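Local coordinates for protein lipolytic enzyme (Clostridium thermocellum, PDB 2VPT) that probably removes acetyl groups from xylan, serving as the SGNH-type catalytic domain of a cellulosomal family 3 carbohydrate esterase, at residues N109-I114 against Q147-A152; D127-P132 against T170-D175; A140-I145 against V156-L161. All blocks are in the same frame, centred on the assembly; numbering follows the deposited sequence.

Contact 1 (N109-I114 against Q147-A152); sequences NLIDQI and QQKANA
Lys149 reaches from one helix to its neighbour, laying its methylene chain over Ile111 and delivering its ammonium group to the carboxylate of Asp112. Lys149 makes all the contacts of 147-152 with 109-114. Its CG lies anti to the carbonyl carbon, and the chain then bends at chi2 (-92°), away from the usual staggered values, before running straight through chi3. The bend turns the outer half of the side chain towards Asp112, and NZ ends 2.6 Å from Asp112 OD1 in a short salt bridge. NZ approaches this oxygen on its syn side, 34° out of the carboxylate plane, while Asp112 OD2 is also near, 3.1 Å from NZ. The two side chains meet at about a right angle, so the lysine arrives across the aspartate. Asp112 itself leaves its helix to one side of the contact; with CG anti to the carbonyl carbon (chi1 -68°), its oxygens swing back within range. Ser108 OG, one turn earlier on the aspartate's helix, gives NZ a second hydrogen-bonding partner and should further fix the ammonium group.

Beneath the ion pair the contact becomes apolar. The CG2 branch of Ile111 lies 4.0 Å from Lys149 CD, and the lysine thereby covers a buried isoleucine with its carbons while keeping its charge at the more exposed margin.

The two helices, 104-117 and 142-151, are adjacent on one flank of the central sheet. Ile111 continues inward onto Leu123 and Val125 of strand 122-126, whereas Leu110 and Ile114 face strand 86-90 and helix 68-82, leaving helix 104-117 between two helical neighbours.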
ATOM      1  N   ASN A 109       5.331 -21.658  15.720  1.00 15.40           N
ATOM      2  CA  ASN A 109       6.459 -22.020  14.877  1.00 15.80           C
ATOM      3  C   ASN A 109       7.131 -20.807  14.230  1.00 15.53           C
ATOM      4  O   ASN A 109       8.343 -20.782  14.067  1.00 16.33           O
ATOM      5  CB  ASN A 109       6.038 -23.029  13.793  1.00 16.70           C
ATOM      6  CG  ASN A 109       5.675 -24.376  14.363  1.00 19.38           C
ATOM      7  OD1 ASN A 109       6.012 -24.696  15.511  1.00 22.39           O
ATOM      8  ND2 ASN A 109       4.960 -25.166  13.575  1.00 21.69           N
ATOM      9  N   LEU A 110       6.326 -19.820  13.836  1.00 14.69           N
ATOM     10  CA  LEU A 110       6.874 -18.595  13.262  1.00 14.10           C
ATOM     11  C   LEU A 110       7.721 -17.820  14.273  1.00 14.09           C
ATOM     12  O   LEU A 110       8.774 -17.320  13.920  1.00 14.55           O
ATOM     13  CB  LEU A 110       5.737 -17.733  12.701  1.00 13.47           C
ATOM     14  CG  LEU A 110       6.143 -16.350  12.167  1.00 12.75           C
ATOM     15  CD1 LEU A 110       7.207 -16.468  11.080  1.00 14.06           C
ATOM     16  CD2 LEU A 110       4.909 -15.654  11.624  1.00 13.39           C
ATOM     17  N   ILE A 111       7.274 -17.746  15.520  1.00 14.04           N
ATOM     18  CA  ILE A 111       8.063 -17.115  16.583  1.00 14.47           C
ATOM     19  C   ILE A 111       9.406 -17.829  16.721  1.00 15.62           C
ATOM     20  O   ILE A 111      10.456 -17.203  16.738  1.00 15.98           O
ATOM     21  CB  ILE A 111       7.298 -17.106  17.931  1.00 14.35           C
ATOM     22  CG1 ILE A 111       6.083 -16.156  17.844  1.00 14.38           C
ATOM     23  CG2 ILE A 111       8.227 -16.720  19.100  1.00 15.00           C
ATOM     24  CD1 ILE A 111       5.058 -16.376  18.934  1.00 14.98           C
ATOM     25  N   ASP A 112       9.365 -19.157  16.788  1.00 16.63           N
ATOM     26  CA  ASP A 112      10.599 -19.940  16.898  1.00 17.48           C
ATOM     27  C   ASP A 112      11.522 -19.687  15.716  1.00 17.17           C
ATOM     28  O   ASP A 112      12.728 -19.535  15.877  1.00 17.83           O
ATOM     29  CB  ASP A 112      10.305 -21.443  16.966  1.00 17.99           C
ATOM     30  CG  ASP A 112       9.616 -21.867  18.260  1.00 20.37           C
ATOM     31  OD1 ASP A 112       9.498 -21.049  19.194  1.00 22.59           O
ATOM     32  OD2 ASP A 112       9.187 -23.043  18.327  1.00 23.56           O
ATOM     33  N   GLN A 113      10.939 -19.634  14.524  1.00 16.61           N
ATOM     34  CA  GLN A 113      11.698 -19.403  13.303  1.00 16.45           C
ATOM     35  C   GLN A 113      12.433 -18.065  13.310  1.00 16.62           C
ATOM     36  O   GLN A 113      13.588 -17.973  12.924  1.00 17.00           O
ATOM     37  CB  GLN A 113      10.761 -19.467  12.098  1.00 16.63           C
ATOM     38  CG  GLN A 113      11.451 -19.253  10.761  1.00 16.90           C
ATOM     39  CD  GLN A 113      10.461 -19.246   9.598  1.00 17.11           C
ATOM     40  OE1 GLN A 113       9.337 -19.700   9.731  1.00 19.80           O
ATOM     41  NE2 GLN A 113      10.883 -18.725   8.462  1.00 18.10           N
ATOM     42  N   ILE A 114      11.745 -17.020  13.754  1.00 15.19           N
ATOM     43  CA  ILE A 114      12.352 -15.697  13.850  1.00 15.45           C
ATOM     44  C   ILE A 114      13.610 -15.721  14.726  1.00 16.04           C
ATOM     45  O   ILE A 114      14.642 -15.195  14.333  1.00 16.58           O
ATOM     46  CB  ILE A 114      11.318 -14.649  14.352  1.00 14.58           C
ATOM     47  CG1 ILE A 114      10.263 -14.396  13.262  1.00 14.30           C
ATOM     48  CG2 ILE A 114      12.014 -13.343  14.782  1.00 15.02           C
ATOM     49  CD1 ILE A 114       9.000 -13.727  13.729  1.00 14.68           C
ATOM     50  N   GLN A 147       3.532 -16.396  26.303  1.00 17.80           N
ATOM     51  CA  GLN A 147       4.008 -16.620  27.674  1.00 18.96           C
ATOM     52  C   GLN A 147       4.888 -17.867  27.808  1.00 19.80           C
ATOM     53  O   GLN A 147       5.881 -17.843  28.528  1.00 20.06           O
ATOM     54  CB  GLN A 147       2.843 -16.675  28.646  1.00 19.43           C
ATOM     55  CG  GLN A 147       3.263 -16.597  30.121  1.00 20.61           C
ATOM     56  CD  GLN A 147       3.942 -15.282  30.468  1.00 24.01           C
ATOM     57  OE1 GLN A 147       3.372 -14.201  30.281  1.00 25.81           O
ATOM     58  NE2 GLN A 147       5.167 -15.368  30.962  1.00 26.01           N
ATOM     59  N   GLN A 148       4.523 -18.932  27.096  1.00 20.84           N
ATOM     60  CA  GLN A 148       5.310 -20.179  27.021  1.00 22.78           C
ATOM     61  C   GLN A 148       6.753 -19.915  26.561  1.00 22.57           C
ATOM     62  O   GLN A 148       7.708 -20.421  27.138  1.00 23.48           O
ATOM     63  CB  GLN A 148       4.582 -21.148  26.067  1.00 23.02           C
ATOM     64  CG  GLN A 148       4.995 -22.623  26.017  1.00 25.39           C
ATOM     65  CD  GLN A 148       3.916 -23.492  25.338  1.00 26.25           C
ATOM     66  OE1 GLN A 148       2.756 -23.077  25.207  1.00 31.33           O
ATOM     67  NE2 GLN A 148       4.291 -24.697  24.920  1.00 30.13           N
ATOM     68  N   LYS A 149       6.910 -19.068  25.540  1.00 22.20           N
ATOM     69  CA  LYS A 149       8.223 -18.779  24.970  1.00 22.92           C
ATOM     70  C   LYS A 149       9.009 -17.860  25.907  1.00 22.31           C
ATOM     71  O   LYS A 149      10.213 -18.027  26.095  1.00 21.83           O
ATOM     72  CB  LYS A 149       8.084 -18.080  23.613  1.00 23.39           C
ATOM     73  CG  LYS A 149       7.119 -18.714  22.621  1.00 25.67           C
ATOM     74  CD  LYS A 149       7.787 -19.691  21.710  1.00 27.75           C
ATOM     75  CE  LYS A 149       6.780 -20.275  20.728  1.00 27.34           C
ATOM     76  NZ  LYS A 149       7.196 -21.613  20.277  1.00 27.27           N
ATOM     77  N   ALA A 150       8.318 -16.883  26.484  1.00 22.36           N
ATOM     78  CA  ALA A 150       8.940 -15.946  27.423  1.00 23.14           C
ATOM     79  C   ALA A 150       9.456 -16.666  28.671  1.00 24.23           C
ATOM     80  O   ALA A 150      10.557 -16.392  29.146  1.00 24.60           O
ATOM     81  CB  ALA A 150       7.959 -14.870  27.808  1.00 22.71           C
ATOM     82  N   ASN A 151       8.654 -17.588  29.194  1.00 25.27           N
ATOM     83  CA  ASN A 151       9.064 -18.378  30.365  1.00 26.09           C
ATOM     84  C   ASN A 151      10.334 -19.192  30.100  1.00 26.57           C
ATOM     85  O   ASN A 151      11.102 -19.476  31.029  1.00 27.64           O
ATOM     86  CB  ASN A 151       7.922 -19.300  30.817  1.00 26.09           C
ATOM     87  CG  ASN A 151       6.736 -18.540  31.420  1.00 26.56           C
ATOM     88  OD1 ASN A 151       6.830 -17.360  31.767  1.00 29.19           O
ATOM     89  ND2 ASN A 151       5.613 -19.229  31.560  1.00 27.37           N
ATOM     90  N   ALA A 152      10.560 -19.568  28.842  1.00 26.58           N
ATOM     91  CA  ALA A 152      11.769 -20.299  28.434  1.00 26.60           C
ATOM     92  C   ALA A 152      13.008 -19.415  28.250  1.00 26.47           C
ATOM     93  O   ALA A 152      14.115 -19.926  28.046  1.00 27.55           O
ATOM     94  CB  ALA A 152      11.503 -21.077  27.164  1.00 26.91           C
TER

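Contact 2 (D127-P132 against T170-D175); sequences DYYPWP and TDISWD
A single aliphatic side chain, Ile172, makes every contact from 170-175, and it does so by lying over the indole of Trp131 and touching the ring of Tyr129. Ile172 CG1 stands over the face of the five-membered ring of Trp131, 4.2 Å from the centroid and 19° off the ring normal, a CH-pi contact. Ile172 CD1 is folded to chi2 -56° instead of being extended; bent in this way, it lies 3.7 Å from Trp131 CD1 and at the same time 4.1 Å from Tyr129 CE1, which it meets obliquely.

Both aromatic residues come from the loop after strand 122-126. Pro130 between them is the centre of an inverse gamma turn, with Trp131 N bonded to Tyr129 O (2.8 Å), and a cis peptide follows Trp131 at Pro132. Tyr129 and Trp131, on either side of Pro130 in sequence, both point towards the isoleucine. The indole N-H of Trp131 is also engaged: NE1 hydrogen-bonds Gly176 O, just after 170-175.

Ile172 lies shortly before Asp175, whose OD2 bonds His178 ND1 in a geometry consistent with the Ser14-His178-Asp175 triad of SGNH hydrolases. Ser173 OG accepts from Asp175 N, forming an ST turn. With no hydrogen bond joining 127-132 to 170-175, their direct cohesion is apolar, and a directional hydrogen bond is added just beyond the segment, from the tryptophan to Gly176.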
ATOM      1  N   ASP A 127      -2.172  -9.296  19.382  1.00 10.23           N
ATOM      2  CA  ASP A 127      -3.498  -9.759  18.983  1.00 10.75           C
ATOM      3  C   ASP A 127      -4.257  -8.655  18.224  1.00 10.83           C
ATOM      4  O   ASP A 127      -3.659  -7.619  17.892  1.00 11.44           O
ATOM      5  CB  ASP A 127      -4.271 -10.377  20.164  1.00 11.20           C
ATOM      6  CG  ASP A 127      -4.752  -9.380  21.185  1.00 12.67           C
ATOM      7  OD1 ASP A 127      -4.437  -8.180  21.084  1.00 12.71           O
ATOM      8  OD2 ASP A 127      -5.480  -9.826  22.110  1.00 14.34           O
ATOM      9  N   TYR A 128      -5.528  -8.874  17.903  1.00 11.13           N
ATOM     10  CA  TYR A 128      -6.312  -7.968  17.073  1.00 11.39           C
ATOM     11  C   TYR A 128      -7.353  -7.195  17.866  1.00 11.90           C
ATOM     12  O   TYR A 128      -7.870  -7.650  18.884  1.00 12.42           O
ATOM     13  CB  TYR A 128      -7.022  -8.755  15.954  1.00 11.32           C
ATOM     14  CG  TYR A 128      -6.098  -9.258  14.876  1.00 10.80           C
ATOM     15  CD1 TYR A 128      -6.051  -8.638  13.650  1.00 11.16           C
ATOM     16  CD2 TYR A 128      -5.274 -10.369  15.079  1.00 10.41           C
ATOM     17  CE1 TYR A 128      -5.211  -9.100  12.644  1.00 10.33           C
ATOM     18  CE2 TYR A 128      -4.431 -10.821  14.087  1.00 10.65           C
ATOM     19  CZ  TYR A 128      -4.391 -10.170  12.872  1.00 10.01           C
ATOM     20  OH  TYR A 128      -3.553 -10.643  11.872  1.00 11.20           O
ATOM     21  N   TYR A 129      -7.681  -6.009  17.368  1.00 12.14           N
ATOM     22  CA  TYR A 129      -8.896  -5.326  17.798  1.00 12.98           C
ATOM     23  C   TYR A 129     -10.067  -6.287  17.529  1.00 14.05           C
ATOM     24  O   TYR A 129     -10.009  -7.104  16.614  1.00 13.65           O
ATOM     25  CB  TYR A 129      -9.061  -3.989  17.062  1.00 13.21           C
ATOM     26  CG  TYR A 129      -9.038  -4.096  15.559  1.00 13.64           C
ATOM     27  CD1 TYR A 129     -10.215  -4.225  14.842  1.00 14.84           C
ATOM     28  CD2 TYR A 129      -7.829  -4.100  14.855  1.00 13.55           C
ATOM     29  CE1 TYR A 129     -10.210  -4.346  13.468  1.00 15.33           C
ATOM     30  CE2 TYR A 129      -7.810  -4.226  13.476  1.00 13.22           C
ATOM     31  CZ  TYR A 129      -9.003  -4.344  12.784  1.00 14.31           C
ATOM     32  OH  TYR A 129      -9.008  -4.454  11.405  1.00 17.63           O
ATOM     33  N   PRO A 130     -11.120  -6.226  18.342  1.00 15.34           N
ATOM     34  CA  PRO A 130     -12.178  -7.251  18.288  1.00 16.33           C
ATOM     35  C   PRO A 130     -13.216  -7.069  17.167  1.00 17.98           C
ATOM     36  O   PRO A 130     -14.422  -6.938  17.429  1.00 19.20           O
ATOM     37  CB  PRO A 130     -12.820  -7.120  19.670  1.00 17.42           C
ATOM     38  CG  PRO A 130     -12.715  -5.662  19.949  1.00 16.26           C
ATOM     39  CD  PRO A 130     -11.353  -5.258  19.426  1.00 15.28           C
ATOM     40  N   TRP A 131     -12.750  -7.073  15.922  1.00 18.50           N
ATOM     41  CA  TRP A 131     -13.621  -6.899  14.763  1.00 19.51           C
ATOM     42  C   TRP A 131     -12.984  -7.569  13.554  1.00 19.97           C
ATOM     43  O   TRP A 131     -11.814  -7.322  13.282  1.00 19.77           O
ATOM     44  CB  TRP A 131     -13.809  -5.410  14.472  1.00 21.21           C
ATOM     45  CG  TRP A 131     -14.864  -5.139  13.457  1.00 22.23           C
ATOM     46  CD1 TRP A 131     -14.685  -4.830  12.151  1.00 22.45           C
ATOM     47  CD2 TRP A 131     -16.277  -5.170  13.676  1.00 22.18           C
ATOM     48  NE1 TRP A 131     -15.898  -4.650  11.535  1.00 23.44           N
ATOM     49  CE2 TRP A 131     -16.894  -4.853  12.454  1.00 22.75           C
ATOM     50  CE3 TRP A 131     -17.080  -5.424  14.793  1.00 22.32           C
ATOM     51  CZ2 TRP A 131     -18.286  -4.794  12.308  1.00 22.89           C
ATOM     52  CZ3 TRP A 131     -18.461  -5.361  14.649  1.00 22.29           C
ATOM     53  CH2 TRP A 131     -19.045  -5.046  13.416  1.00 22.31           C
ATOM     54  N   PRO A 132     -13.720  -8.460  12.858  1.00 19.96           N
ATOM     55  CA  PRO A 132     -15.050  -8.971  13.187  1.00 20.47           C
ATOM     56  C   PRO A 132     -15.017  -9.770  14.487  1.00 20.39           C
ATOM     57  O   PRO A 132     -13.948 -10.199  14.922  1.00 19.26           O
ATOM     58  CB  PRO A 132     -15.380  -9.885  12.000  1.00 21.02           C
ATOM     59  CG  PRO A 132     -14.079 -10.282  11.455  1.00 21.04           C
ATOM     60  CD  PRO A 132     -13.182  -9.102  11.647  1.00 20.47           C
ATOM     61  N   THR A 170     -16.499   4.911  15.356  1.00 23.72           N
ATOM     62  CA  THR A 170     -15.328   5.780  15.137  1.00 22.07           C
ATOM     63  C   THR A 170     -14.107   5.033  14.586  1.00 20.58           C
ATOM     64  O   THR A 170     -13.306   5.607  13.842  1.00 19.75           O
ATOM     65  CB  THR A 170     -14.885   6.515  16.437  1.00 21.89           C
ATOM     66  OG1 THR A 170     -14.492   5.572  17.445  1.00 21.87           O
ATOM     67  CG2 THR A 170     -16.020   7.390  16.986  1.00 22.27           C
ATOM     68  N   ASP A 171     -13.970   3.768  14.956  1.00 19.17           N
ATOM     69  CA  ASP A 171     -12.701   3.059  14.783  1.00 18.17           C
ATOM     70  C   ASP A 171     -12.606   2.207  13.529  1.00 17.75           C
ATOM     71  O   ASP A 171     -11.530   1.701  13.223  1.00 17.18           O
ATOM     72  CB  ASP A 171     -12.459   2.165  15.998  1.00 17.55           C
ATOM     73  CG  ASP A 171     -12.369   2.955  17.293  1.00 18.02           C
ATOM     74  OD1 ASP A 171     -12.198   4.190  17.229  1.00 18.46           O
ATOM     75  OD2 ASP A 171     -12.437   2.340  18.377  1.00 19.20           O
ATOM     76  N   ILE A 172     -13.719   2.025  12.828  1.00 18.04           N
ATOM     77  CA  ILE A 172     -13.761   1.226  11.605  1.00 18.39           C
ATOM     78  C   ILE A 172     -13.949   2.114  10.384  1.00 18.58           C
ATOM     79  O   ILE A 172     -14.755   3.041  10.388  1.00 19.25           O
ATOM     80  CB  ILE A 172     -14.865   0.154  11.681  1.00 18.65           C
ATOM     81  CG1 ILE A 172     -14.548  -0.851  12.798  1.00 18.95           C
ATOM     82  CG2 ILE A 172     -15.032  -0.574  10.337  1.00 19.14           C
ATOM     83  CD1 ILE A 172     -13.164  -1.547  12.688  1.00 19.14           C
ATOM     84  N   SER A 173     -13.182   1.823   9.340  1.00 18.30           N
ATOM     85  CA  SER A 173     -13.186   2.613   8.125  1.00 19.51           C
ATOM     86  C   SER A 173     -14.435   2.376   7.279  1.00 20.49           C
ATOM     87  O   SER A 173     -15.268   1.530   7.585  1.00 19.92           O
ATOM     88  CB  SER A 173     -11.952   2.264   7.287  1.00 19.32           C
ATOM     89  OG  SER A 173     -12.148   1.043   6.601  1.00 20.75           O
ATOM     90  N   TRP A 174     -14.531   3.143   6.205  1.00 22.31           N
ATOM     91  CA  TRP A 174     -15.590   2.997   5.210  1.00 23.97           C
ATOM     92  C   TRP A 174     -15.749   1.580   4.633  1.00 23.69           C
ATOM     93  O   TRP A 174     -16.828   1.234   4.151  1.00 24.57           O
ATOM     94  CB  TRP A 174     -15.341   3.984   4.060  1.00 26.62           C
ATOM     95  CG  TRP A 174     -14.005   3.785   3.429  1.00 28.70           C
ATOM     96  CD1 TRP A 174     -12.815   4.346   3.812  1.00 29.68           C
ATOM     97  CD2 TRP A 174     -13.706   2.941   2.316  1.00 29.14           C
ATOM     98  NE1 TRP A 174     -11.797   3.896   3.007  1.00 31.04           N
ATOM     99  CE2 TRP A 174     -12.318   3.036   2.077  1.00 28.69           C
ATOM    100  CE3 TRP A 174     -14.478   2.111   1.499  1.00 27.41           C
ATOM    101  CZ2 TRP A 174     -11.689   2.337   1.055  1.00 27.63           C
ATOM    102  CZ3 TRP A 174     -13.850   1.421   0.481  1.00 26.81           C
ATOM    103  CH2 TRP A 174     -12.470   1.538   0.269  1.00 26.88           C
ATOM    104  N   ASP A 175     -14.699   0.753   4.658  1.00 22.80           N
ATOM    105  CA  ASP A 175     -14.816  -0.616   4.129  1.00 22.42           C
ATOM    106  C   ASP A 175     -15.479  -1.614   5.089  1.00 22.26           C
ATOM    107  O   ASP A 175     -15.722  -2.774   4.721  1.00 22.78           O
ATOM    108  CB  ASP A 175     -13.469  -1.144   3.575  1.00 22.17           C
ATOM    109  CG  ASP A 175     -12.465  -1.565   4.652  1.00 21.94           C
ATOM    110  OD1 ASP A 175     -12.815  -1.695   5.845  1.00 21.19           O
ATOM    111  OD2 ASP A 175     -11.288  -1.787   4.269  1.00 21.67           O
TER

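Contact 3 (A140-I145 against V156-L161); sequences AVIPGI and VYFVKL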
ATOM      1  N   ALA A 140      -7.780 -15.229  21.677  1.00 15.01           N
ATOM      2  CA  ALA A 140      -7.715 -16.011  22.905  1.00 15.21           C
ATOM      3  C   ALA A 140      -6.457 -16.844  23.025  1.00 15.22           C
ATOM      4  O   ALA A 140      -5.958 -17.047  24.131  1.00 16.89           O
ATOM      5  CB  ALA A 140      -8.937 -16.918  23.021  1.00 15.59           C
ATOM      6  N   VAL A 141      -5.949 -17.381  21.918  1.00 14.74           N
ATOM      7  CA  VAL A 141      -4.801 -18.298  21.984  1.00 15.55           C
ATOM      8  C   VAL A 141      -3.434 -17.623  22.077  1.00 15.22           C
ATOM      9  O   VAL A 141      -2.455 -18.248  22.475  1.00 14.71           O
ATOM     10  CB  VAL A 141      -4.779 -19.312  20.805  1.00 15.66           C
ATOM     11  CG1 VAL A 141      -6.144 -20.018  20.681  1.00 17.59           C
ATOM     12  CG2 VAL A 141      -4.370 -18.660  19.491  1.00 15.95           C
ATOM     13  N   ILE A 142      -3.352 -16.337  21.739  1.00 14.70           N
ATOM     14  CA  ILE A 142      -2.055 -15.697  21.579  1.00 14.98           C
ATOM     15  C   ILE A 142      -1.282 -15.473  22.894  1.00 14.86           C
ATOM     16  O   ILE A 142      -0.100 -15.770  22.949  1.00 15.03           O
ATOM     17  CB  ILE A 142      -2.206 -14.397  20.769  1.00 14.62           C
ATOM     18  CG1 ILE A 142      -2.696 -14.727  19.350  1.00 14.40           C
ATOM     19  CG2 ILE A 142      -0.863 -13.651  20.693  1.00 15.22           C
ATOM     20  CD1 ILE A 142      -3.040 -13.516  18.505  1.00 14.89           C
ATOM     21  N   PRO A 143      -1.950 -14.953  23.951  1.00 15.46           N
ATOM     22  CA  PRO A 143      -1.170 -14.715  25.180  1.00 15.99           C
ATOM     23  C   PRO A 143      -0.450 -15.945  25.741  1.00 16.07           C
ATOM     24  O   PRO A 143       0.672 -15.848  26.228  1.00 16.35           O
ATOM     25  CB  PRO A 143      -2.209 -14.206  26.176  1.00 16.53           C
ATOM     26  CG  PRO A 143      -3.400 -13.874  25.421  1.00 16.90           C
ATOM     27  CD  PRO A 143      -3.339 -14.498  24.079  1.00 15.38           C
ATOM     28  N   GLY A 144      -1.100 -17.111  25.680  1.00 16.09           N
ATOM     29  CA  GLY A 144      -0.488 -18.330  26.188  1.00 16.34           C
ATOM     30  C   GLY A 144       0.704 -18.791  25.378  1.00 15.65           C
ATOM     31  O   GLY A 144       1.692 -19.275  25.922  1.00 16.43           O
ATOM     32  N   ILE A 145       0.630 -18.607  24.057  1.00 15.96           N
ATOM     33  CA  ILE A 145       1.736 -18.961  23.190  1.00 16.47           C
ATOM     34  C   ILE A 145       2.940 -18.075  23.521  1.00 16.58           C
ATOM     35  O   ILE A 145       4.067 -18.548  23.659  1.00 17.58           O
ATOM     36  CB  ILE A 145       1.369 -18.795  21.692  1.00 16.65           C
ATOM     37  CG1 ILE A 145       0.346 -19.861  21.273  1.00 16.87           C
ATOM     38  CG2 ILE A 145       2.594 -18.881  20.822  1.00 17.28           C
ATOM     39  CD1 ILE A 145      -0.460 -19.456  20.058  1.00 17.96           C
ATOM     40  N   VAL A 156      10.419 -12.277  23.864  1.00 16.04           N
ATOM     41  CA  VAL A 156       9.144 -12.105  23.155  1.00 15.29           C
ATOM     42  C   VAL A 156       8.096 -11.569  24.127  1.00 15.12           C
ATOM     43  O   VAL A 156       8.003 -12.025  25.280  1.00 15.80           O
ATOM     44  CB  VAL A 156       8.682 -13.415  22.460  1.00 15.73           C
ATOM     45  CG1 VAL A 156       8.478 -14.550  23.481  1.00 16.80           C
ATOM     46  CG2 VAL A 156       7.422 -13.187  21.626  1.00 15.48           C
ATOM     47  N   TYR A 157       7.313 -10.596  23.671  1.00 13.52           N
ATOM     48  CA  TYR A 157       6.411  -9.837  24.519  1.00 13.46           C
ATOM     49  C   TYR A 157       5.083  -9.671  23.815  1.00 12.76           C
ATOM     50  O   TYR A 157       5.048  -9.452  22.605  1.00 13.38           O
ATOM     51  CB  TYR A 157       7.027  -8.454  24.820  1.00 14.80           C
ATOM     52  CG  TYR A 157       8.409  -8.575  25.413  1.00 16.19           C
ATOM     53  CD1 TYR A 157       8.574  -8.793  26.779  1.00 18.16           C
ATOM     54  CD2 TYR A 157       9.543  -8.528  24.615  1.00 17.77           C
ATOM     55  CE1 TYR A 157       9.839  -8.933  27.330  1.00 19.32           C
ATOM     56  CE2 TYR A 157      10.822  -8.669  25.156  1.00 18.63           C
ATOM     57  CZ  TYR A 157      10.956  -8.881  26.515  1.00 19.31           C
ATOM     58  OH  TYR A 157      12.217  -9.025  27.070  1.00 21.35           O
ATOM     59  N   PHE A 158       3.999  -9.774  24.569  1.00 12.72           N
ATOM     60  CA  PHE A 158       2.645  -9.680  24.058  1.00 13.12           C
ATOM     61  C   PHE A 158       2.177  -8.234  24.046  1.00 12.80           C
ATOM     62  O   PHE A 158       2.356  -7.492  25.006  1.00 14.02           O
ATOM     63  CB  PHE A 158       1.711 -10.538  24.936  1.00 13.66           C
ATOM     64  CG  PHE A 158       0.260 -10.488  24.548  1.00 13.87           C
ATOM     65  CD1 PHE A 158      -0.159 -10.788  23.258  1.00 13.71           C
ATOM     66  CD2 PHE A 158      -0.697 -10.179  25.488  1.00 14.99           C
ATOM     67  CE1 PHE A 158      -1.501 -10.746  22.936  1.00 14.22           C
ATOM     68  CE2 PHE A 158      -2.031 -10.147  25.168  1.00 14.08           C
ATOM     69  CZ  PHE A 158      -2.436 -10.427  23.885  1.00 14.36           C
ATOM     70  N   VAL A 159       1.557  -7.835  22.946  1.00 11.79           N
ATOM     71  CA  VAL A 159       0.958  -6.520  22.798  1.00 12.11           C
ATOM     72  C   VAL A 159      -0.543  -6.714  22.663  1.00 12.17           C
ATOM     73  O   VAL A 159      -1.039  -7.226  21.651  1.00 11.42           O
ATOM     74  CB  VAL A 159       1.536  -5.776  21.585  1.00 12.18           C
ATOM     75  CG1 VAL A 159       0.840  -4.419  21.410  1.00 12.42           C
ATOM     76  CG2 VAL A 159       3.062  -5.633  21.731  1.00 12.88           C
ATOM     77  N   LYS A 160      -1.271  -6.344  23.711  1.00 12.18           N
ATOM     78  CA  LYS A 160      -2.703  -6.599  23.765  1.00 13.35           C
ATOM     79  C   LYS A 160      -3.509  -5.518  23.054  1.00 12.57           C
ATOM     80  O   LYS A 160      -4.206  -4.723  23.675  1.00 12.87           O
ATOM     81  CB  LYS A 160      -3.154  -6.724  25.230  1.00 14.08           C
ATOM     82  CG  LYS A 160      -4.552  -7.300  25.386  1.00 15.88           C
ATOM     83  CD  LYS A 160      -4.926  -7.525  26.842  1.00 17.60           C
ATOM     84  CE  LYS A 160      -6.406  -7.643  27.039  1.00 21.88           C
ATOM     85  NZ  LYS A 160      -6.727  -8.202  28.387  1.00 26.13           N
ATOM     86  N   LEU A 161      -3.442  -5.505  21.727  1.00 11.87           N
ATOM     87  CA  LEU A 161      -4.249  -4.579  20.946  1.00 12.17           C
ATOM     88  C   LEU A 161      -5.746  -4.744  21.193  1.00 13.19           C
ATOM     89  O   LEU A 161      -6.533  -3.800  21.016  1.00 13.65           O
ATOM     90  CB  LEU A 161      -3.935  -4.701  19.447  1.00 11.63           C
ATOM     91  CG  LEU A 161      -2.479  -4.426  19.052  1.00 11.08           C
ATOM     92  CD1 LEU A 161      -2.298  -4.529  17.555  1.00 11.45           C
ATOM     93  CD2 LEU A 161      -2.015  -3.058  19.556  1.00 11.31           C
TER
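The ring of Phe158 stands against the start of helix 142-151, with Pro143 over one of its faces and Ile142 nearer its CD1-CE1 side. Proline and phenylalanine lie side by side and point the same way. The pyrrolidine is displaced towards the ring's outer end: Pro143 CG is 3.9 Å from Phe158 CZ and 4.3 Å from the ring centroid, 28° off the normal, which makes an off-centre CH-pi contact. Ile142 behaves differently, crossing the phenylalanine at about a right angle. Only its CG2 branch does the touching, 3.7 Å from Phe158 CE1, in an oblique approach. Phe158 extends this far because its CG is anti to the backbone N (chi1 178°), which projects the ring from the strand towards the helix. On the ring face opposite Pro143 sits the backbone N of Lys160, above the centre, where the chain folds into an inverse gamma turn; the ring is thus sandwiched between Pro143 of the helix and the turn.

Strand 122-126, helix 142-151 and strand 156-159 form a beta-alpha-beta crossover, the two strands being parallel neighbours in the sheet of this alpha/beta SGNH hydrolase domain. Phe158 and Val156 face the helical layer containing 104-117 and 142-151. Tyr157 turns to the other layer, against Ile198 of helix 181-203, while its backbone hydrogen-bonds Leu123 and Val125.

The backbones come close at the contact, with Pro143 CA 6.4 Å from Phe158 CA, yet no hydrogen bond crosses between the segments, and the contacts are apolar. Ile142 is buried and also packs on Leu107 of helix 104-117, whereas Pro143 is partly exposed; the ring of Phe158, on which both residues converge, additionally meets Asp127.

How the contacts relate
From the N terminus, 109-114 opens the first loop, which contact 1 closes at 147-152. Before that closure 127-132 opens the loop of contact 2 and 140-145 that of contact 3, so contact 1 crosses both. Contact 3, completed at 156-161, is nested inside contact 2, completed at 170-175. Contacts 1 and 3 share helix 142-151 and adjoin through Lys149 and Val156, tying that helix to helix 104-117 and to strand 156-159. Asp127 joins contact 2 to contact 3, its N probably hydrogen-bonded to Val159 O. Contact 2, centred about 27 Å from the centre of contact 1, connects the loop after strand 122-126 with the probable catalytic region.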